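Local atomic coordinates of alanine racemase (Oenococcus oeni PSU-1, PDB entry 3HUR), a protein that belongs to the alanine racemase family, pairing an N-terminal TIM-barrel domain with a C-terminal domain rich in beta strands. Residues 8-20 and 366-379. Residues are numbered along the deposited sequence; the frame is centred on the assembly and turned at random.
Sequences RPTWVSVDLDAAA and LAPRIKRIYTGDLA. With SO4 (sulfate ion), chain C; SO4 (sulfate ion), chain D.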
loop_
_atom_site.group_PDB
_atom_site.type_symbol
_atom_site.label_atom_id
_atom_site.label_comp_id
_atom_site.label_asym_id
_atom_site.label_seq_id
_atom_site.Cartn_x
_atom_site.Cartn_y
_atom_site.Cartn_z
ATOM N N ARG A 8 3.501 -23.792 -8.618
ATOM C CA ARG A 8 3.913 -22.600 -9.410
ATOM C C ARG A 8 2.687 -22.007 -10.162
ATOM O O ARG A 8 2.530 -22.218 -11.372
ATOM C CB ARG A 8 4.993 -23.045 -10.419
ATOM C CG ARG A 8 5.462 -22.004 -11.428
ATOM C CD ARG A 8 6.782 -21.410 -11.066
ATOM N NE ARG A 8 7.871 -22.384 -10.910
ATOM C CZ ARG A 8 8.805 -22.306 -9.959
ATOM N NH1 ARG A 8 9.762 -23.231 -9.880
ATOM N NH2 ARG A 8 8.788 -21.310 -9.062
ATOM N N PRO A 9 1.802 -21.333 -9.424
ATOM C CA PRO A 9 0.494 -20.920 -9.924
ATOM C C PRO A 9 0.566 -19.726 -10.814
ATOM O O PRO A 9 -0.335 -19.508 -11.661
ATOM C CB PRO A 9 -0.278 -20.554 -8.669
ATOM C CG PRO A 9 0.762 -20.346 -7.571
ATOM C CD PRO A 9 1.908 -21.242 -7.965
ATOM N N THR A 10 1.619 -18.932 -10.640
ATOM C CA THR A 10 1.814 -17.826 -11.515
ATOM C C THR A 10 3.293 -17.724 -11.848
ATOM O O THR A 10 4.123 -18.204 -11.099
ATOM C CB THR A 10 1.343 -16.541 -10.847
ATOM O OG1 THR A 10 2.061 -16.338 -9.611
ATOM C CG2 THR A 10 -0.123 -16.570 -10.594
ATOM N N TRP A 11 3.622 -17.096 -12.964
ATOM C CA TRP A 11 4.999 -16.891 -13.349
ATOM C C TRP A 11 5.124 -15.841 -14.479
ATOM O O TRP A 11 4.128 -15.481 -15.115
ATOM C CB TRP A 11 5.607 -18.223 -13.786
ATOM C CG TRP A 11 4.989 -18.825 -14.985
ATOM C CD1 TRP A 11 5.370 -18.652 -16.276
ATOM C CD2 TRP A 11 3.870 -19.732 -15.014
ATOM N NE1 TRP A 11 4.535 -19.375 -17.123
ATOM C CE2 TRP A 11 3.609 -20.038 -16.365
ATOM C CE3 TRP A 11 3.061 -20.311 -14.023
ATOM C CZ2 TRP A 11 2.612 -20.900 -16.743
ATOM C CZ3 TRP A 11 2.053 -21.136 -14.409
ATOM C CH2 TRP A 11 1.837 -21.440 -15.754
ATOM N N VAL A 12 6.340 -15.348 -14.703
ATOM C CA VAL A 12 6.660 -14.427 -15.815
ATOM C C VAL A 12 7.341 -15.240 -16.847
ATOM O O VAL A 12 8.377 -15.820 -16.582
ATOM C CB VAL A 12 7.680 -13.325 -15.475
ATOM C CG1 VAL A 12 7.956 -12.453 -16.731
ATOM C CG2 VAL A 12 7.187 -12.476 -14.335
ATOM N N SER A 13 6.745 -15.260 -18.030
ATOM C CA SER A 13 7.204 -16.064 -19.131
ATOM C C SER A 13 7.996 -15.127 -20.060
ATOM O O SER A 13 7.475 -14.118 -20.503
ATOM C CB SER A 13 5.981 -16.635 -19.842
ATOM O OG SER A 13 6.398 -17.299 -21.000
ATOM N N VAL A 14 9.229 -15.495 -20.355
ATOM C CA VAL A 14 10.167 -14.682 -21.085
ATOM C C VAL A 14 10.624 -15.427 -22.364
ATOM O O VAL A 14 11.293 -16.456 -22.299
ATOM C CB VAL A 14 11.427 -14.420 -20.236
ATOM C CG1 VAL A 14 12.430 -13.608 -21.050
ATOM C CG2 VAL A 14 11.085 -13.745 -18.896
ATOM N N ASP A 15 10.260 -14.911 -23.520
ATOM C CA ASP A 15 10.582 -15.559 -24.777
ATOM C C ASP A 15 11.923 -15.047 -25.329
ATOM O O ASP A 15 12.022 -13.906 -25.827
ATOM C CB ASP A 15 9.462 -15.267 -25.757
ATOM C CG ASP A 15 9.829 -15.614 -27.154
ATOM O OD1 ASP A 15 10.993 -16.018 -27.367
ATOM O OD2 ASP A 15 8.958 -15.456 -28.026
ATOM N N LEU A 16 12.944 -15.882 -25.253
ATOM C CA LEU A 16 14.295 -15.418 -25.546
ATOM C C LEU A 16 14.513 -15.220 -27.003
ATOM O O LEU A 16 15.387 -14.441 -27.367
ATOM C CB LEU A 16 15.359 -16.372 -25.006
ATOM C CG LEU A 16 15.450 -16.459 -23.473
ATOM C CD1 LEU A 16 16.382 -17.579 -23.007
ATOM C CD2 LEU A 16 15.869 -15.105 -22.900
ATOM N N ASP A 17 13.721 -15.902 -27.832
ATOM C CA ASP A 17 13.770 -15.702 -29.286
ATOM C C ASP A 17 13.384 -14.264 -29.610
ATOM O O ASP A 17 13.994 -13.628 -30.461
ATOM C CB ASP A 17 12.778 -16.592 -30.054
ATOM C CG ASP A 17 13.202 -18.062 -30.134
ATOM O OD1 ASP A 17 14.365 -18.386 -30.462
ATOM O OD2 ASP A 17 12.321 -18.914 -29.904
ATOM N N ALA A 18 12.340 -13.786 -28.945
ATOM C CA ALA A 18 11.840 -12.453 -29.165
ATOM C C ALA A 18 12.850 -11.434 -28.684
ATOM O O ALA A 18 13.041 -10.407 -29.332
ATOM C CB ALA A 18 10.469 -12.256 -28.494
ATOM N N ALA A 19 13.561 -11.719 -27.601
ATOM C CA ALA A 19 14.610 -10.787 -27.194
ATOM C C ALA A 19 15.709 -10.688 -28.283
ATOM O O ALA A 19 16.261 -9.608 -28.534
ATOM C CB ALA A 19 15.232 -11.173 -25.809
ATOM N N ALA A 20 16.027 -11.822 -28.901
ATOM C CA ALA A 20 17.088 -11.878 -29.890
ATOM C C ALA A 20 16.636 -11.050 -31.062
ATOM O O ALA A 20 17.341 -10.159 -31.538
ATOM C CB ALA A 20 17.351 -13.285 -30.325
ATOM N N LEU A 366 8.017 -5.504 -12.140
ATOM C CA LEU A 366 7.168 -6.553 -12.675
ATOM C C LEU A 366 7.235 -7.807 -11.762
ATOM O O LEU A 366 8.163 -8.602 -11.868
ATOM C CB LEU A 366 7.563 -6.885 -14.109
ATOM C CG LEU A 366 6.684 -7.925 -14.803
ATOM C CD1 LEU A 366 5.281 -7.383 -15.040
ATOM C CD2 LEU A 366 7.257 -8.471 -16.122
ATOM N N ALA A 367 6.252 -7.948 -10.864
ATOM C CA ALA A 367 5.954 -9.214 -10.145
ATOM C C ALA A 367 7.213 -9.806 -9.612
ATOM O O ALA A 367 7.569 -10.916 -9.938
ATOM C CB ALA A 367 5.263 -10.201 -11.042
ATOM N N PRO A 368 7.883 -9.059 -8.767
ATOM C CA PRO A 368 9.198 -9.434 -8.279
ATOM C C PRO A 368 9.256 -10.744 -7.491
ATOM O O PRO A 368 10.356 -11.335 -7.370
ATOM C CB PRO A 368 9.620 -8.265 -7.400
ATOM C CG PRO A 368 8.386 -7.566 -7.036
ATOM C CD PRO A 368 7.286 -7.932 -8.032
ATOM N N ARG A 369 8.120 -11.224 -7.003
ATOM C CA ARG A 369 8.132 -12.373 -6.143
ATOM C C ARG A 369 7.863 -13.666 -6.849
ATOM O O ARG A 369 7.930 -14.705 -6.200
ATOM C CB ARG A 369 7.158 -12.172 -4.990
ATOM C CG ARG A 369 7.712 -11.152 -3.964
ATOM C CD ARG A 369 6.758 -10.842 -2.838
ATOM N NE ARG A 369 5.424 -10.530 -3.312
ATOM C CZ ARG A 369 4.295 -10.867 -2.683
ATOM N NH1 ARG A 369 4.323 -11.537 -1.526
ATOM N NH2 ARG A 369 3.119 -10.530 -3.217
ATOM N N ILE A 370 7.604 -13.634 -8.171
ATOM C CA ILE A 370 7.373 -14.861 -8.956
ATOM C C ILE A 370 8.540 -15.211 -9.927
ATOM O O ILE A 370 9.337 -14.372 -10.289
ATOM C CB ILE A 370 5.997 -14.836 -9.709
ATOM C CG1 ILE A 370 6.034 -13.971 -10.953
ATOM C CG2 ILE A 370 4.899 -14.340 -8.815
ATOM C CD1 ILE A 370 4.641 -13.833 -11.636
ATOM N N LYS A 371 8.618 -16.469 -10.332
ATOM C CA LYS A 371 9.756 -16.984 -11.019
ATOM C C LYS A 371 9.692 -16.602 -12.482
ATOM O O LYS A 371 8.612 -16.474 -13.058
ATOM C CB LYS A 371 9.781 -18.508 -10.893
ATOM C CG LYS A 371 10.946 -19.185 -11.617
ATOM C CD LYS A 371 11.783 -20.011 -10.672
ATOM C CE LYS A 371 12.904 -20.777 -11.396
ATOM N NZ LYS A 371 13.905 -21.209 -10.365
ATOM N N ARG A 372 10.859 -16.468 -13.079
ATOM C CA ARG A 372 10.965 -16.263 -14.486
ATOM C C ARG A 372 11.100 -17.628 -15.159
ATOM O O ARG A 372 11.980 -18.384 -14.796
ATOM C CB ARG A 372 12.174 -15.372 -14.787
ATOM C CG ARG A 372 11.887 -13.899 -14.713
ATOM C CD ARG A 372 11.325 -13.440 -13.406
ATOM N NE ARG A 372 11.232 -11.985 -13.413
ATOM C CZ ARG A 372 10.384 -11.228 -12.705
ATOM N NH1 ARG A 372 9.525 -11.732 -11.850
ATOM N NH2 ARG A 372 10.425 -9.918 -12.856
ATOM N N ILE A 373 10.213 -17.916 -16.122
ATOM C CA ILE A 373 10.248 -19.109 -16.938
ATOM C C ILE A 373 10.633 -18.749 -18.398
ATOM O O ILE A 373 10.101 -17.806 -18.976
ATOM C CB ILE A 373 8.858 -19.794 -16.913
ATOM C CG1 ILE A 373 8.479 -20.200 -15.453
ATOM C CG2 ILE A 373 8.793 -21.024 -17.842
ATOM C CD1 ILE A 373 9.549 -20.949 -14.654
ATOM N N TYR A 374 11.544 -19.504 -18.998
ATOM C CA TYR A 374 11.986 -19.180 -20.345
ATOM C C TYR A 374 11.367 -20.116 -21.365
ATOM O O TYR A 374 11.475 -21.332 -21.237
ATOM C CB TYR A 374 13.518 -19.175 -20.389
ATOM C CG TYR A 374 14.046 -18.210 -19.378
ATOM C CD1 TYR A 374 14.363 -18.615 -18.082
ATOM C CD2 TYR A 374 14.142 -16.858 -19.683
ATOM C CE1 TYR A 374 14.792 -17.685 -17.116
ATOM C CE2 TYR A 374 14.586 -15.934 -18.750
ATOM C CZ TYR A 374 14.894 -16.328 -17.487
ATOM O OH TYR A 374 15.299 -15.357 -16.626
ATOM N N THR A 375 10.738 -19.548 -22.387
ATOM C CA THR A 375 10.125 -20.344 -23.478
ATOM C C THR A 375 10.838 -20.125 -24.787
ATOM O O THR A 375 11.618 -19.194 -24.903
ATOM C CB THR A 375 8.693 -19.911 -23.767
ATOM O OG1 THR A 375 8.718 -18.573 -24.272
ATOM C CG2 THR A 375 7.821 -19.974 -22.502
ATOM N N GLY A 376 10.541 -20.987 -25.765
ATOM C CA GLY A 376 11.023 -20.861 -27.151
ATOM C C GLY A 376 12.233 -21.715 -27.476
ATOM O O GLY A 376 12.912 -22.189 -26.583
ATOM N N ASP A 377 12.494 -21.901 -28.773
ATOM C CA ASP A 377 13.539 -22.812 -29.267
ATOM C C ASP A 377 14.885 -22.370 -28.749
ATOM O O ASP A 377 15.691 -23.175 -28.300
ATOM C CB ASP A 377 13.577 -22.837 -30.818
ATOM C CG ASP A 377 12.316 -23.492 -31.468
ATOM O OD1 ASP A 377 11.578 -24.276 -30.805
ATOM O OD2 ASP A 377 12.079 -23.235 -32.678
ATOM N N LEU A 378 15.145 -21.076 -28.801
ATOM C CA LEU A 378 16.407 -20.566 -28.238
ATOM C C LEU A 378 16.602 -20.973 -26.778
ATOM O O LEU A 378 17.693 -21.303 -26.358
ATOM C CB LEU A 378 16.438 -19.047 -28.325
ATOM C CG LEU A 378 17.610 -18.350 -28.995
ATOM C CD1 LEU A 378 17.493 -16.864 -28.656
ATOM C CD2 LEU A 378 18.945 -18.949 -28.557
ATOM N N ALA A 379 15.527 -20.935 -26.006
ATOM C CA ALA A 379 15.545 -21.343 -24.619
ATOM C C ALA A 379 15.987 -22.801 -24.398
ATOM O O ALA A 379 16.751 -23.085 -23.477
ATOM C CB ALA A 379 14.181 -21.132 -24.019
HETATM S S SO4 C . 3.978 -8.674 -5.968
HETATM O O1 SO4 C . 2.692 -9.189 -5.461
HETATM O O2 SO4 C . 4.504 -8.019 -4.759
HETATM O O3 SO4 C . 4.805 -9.791 -6.588
HETATM O O4 SO4 C . 3.733 -7.700 -7.043
HETATM S S SO4 D . 11.426 -22.959 -6.562
HETATM O O1 SO4 D . 10.719 -21.695 -6.451
HETATM O O2 SO4 D . 10.660 -24.141 -6.068
HETATM O O3 SO4 D . 11.774 -23.036 -7.979
HETATM O O4 SO4 D . 12.649 -22.806 -5.759
#
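Strands 10-15 and 372-375 form a parallel pair in the mixed sheet of the C-terminal domain, joining Val12 and Val14 to Arg372 and Tyr374 on one face and Ser13 and Asp15 to Ile373 and Thr375 on the other. Four backbone bonds establish the register; Ile373 N to Val12 O and Val14 N to Ile373 O both measure 2.8 Å, with N-H...O angles of 169° and 162°. Arg372 lies alongside Val12, whose CG2 sits over one guanidinium face, offset toward the rim, 3.5 Å from NH1. A bend at chi2 (56°) folds the arginine back, NH2 bonding Leu366 O at 2.8 Å while NH1 reaches the carbonyls of Ala367 and Ile370, which fixes the group's rotation. Tyr374 runs beside Val14, CD2 lying 3.7 Å from Val14 CB, and its OH bonds Leu46 O. Lys371 CD lies 3.4 Å above the Arg8 guanidinium plane, offset toward its rim; Arg8 NH1 hydrogen-bonds O3 of the chain D sulfate at 2.8 Å and salt-bridges Asp70 of the second subunit, as Lys371 NZ does Glu71 and Glu74 of that subunit. Asp17 OD1 accepts from Leu378 N at 3.3 Å, syn but well out of the carboxylate plane, a long, bent bond, while Asp15 OD1 N-caps helix 16-30. Strand 251-263 pairs antiparallel with 10-15, consistent with the alanine racemase fold, whose chain begins in the C-terminal beta domain before entering the TIM barrel.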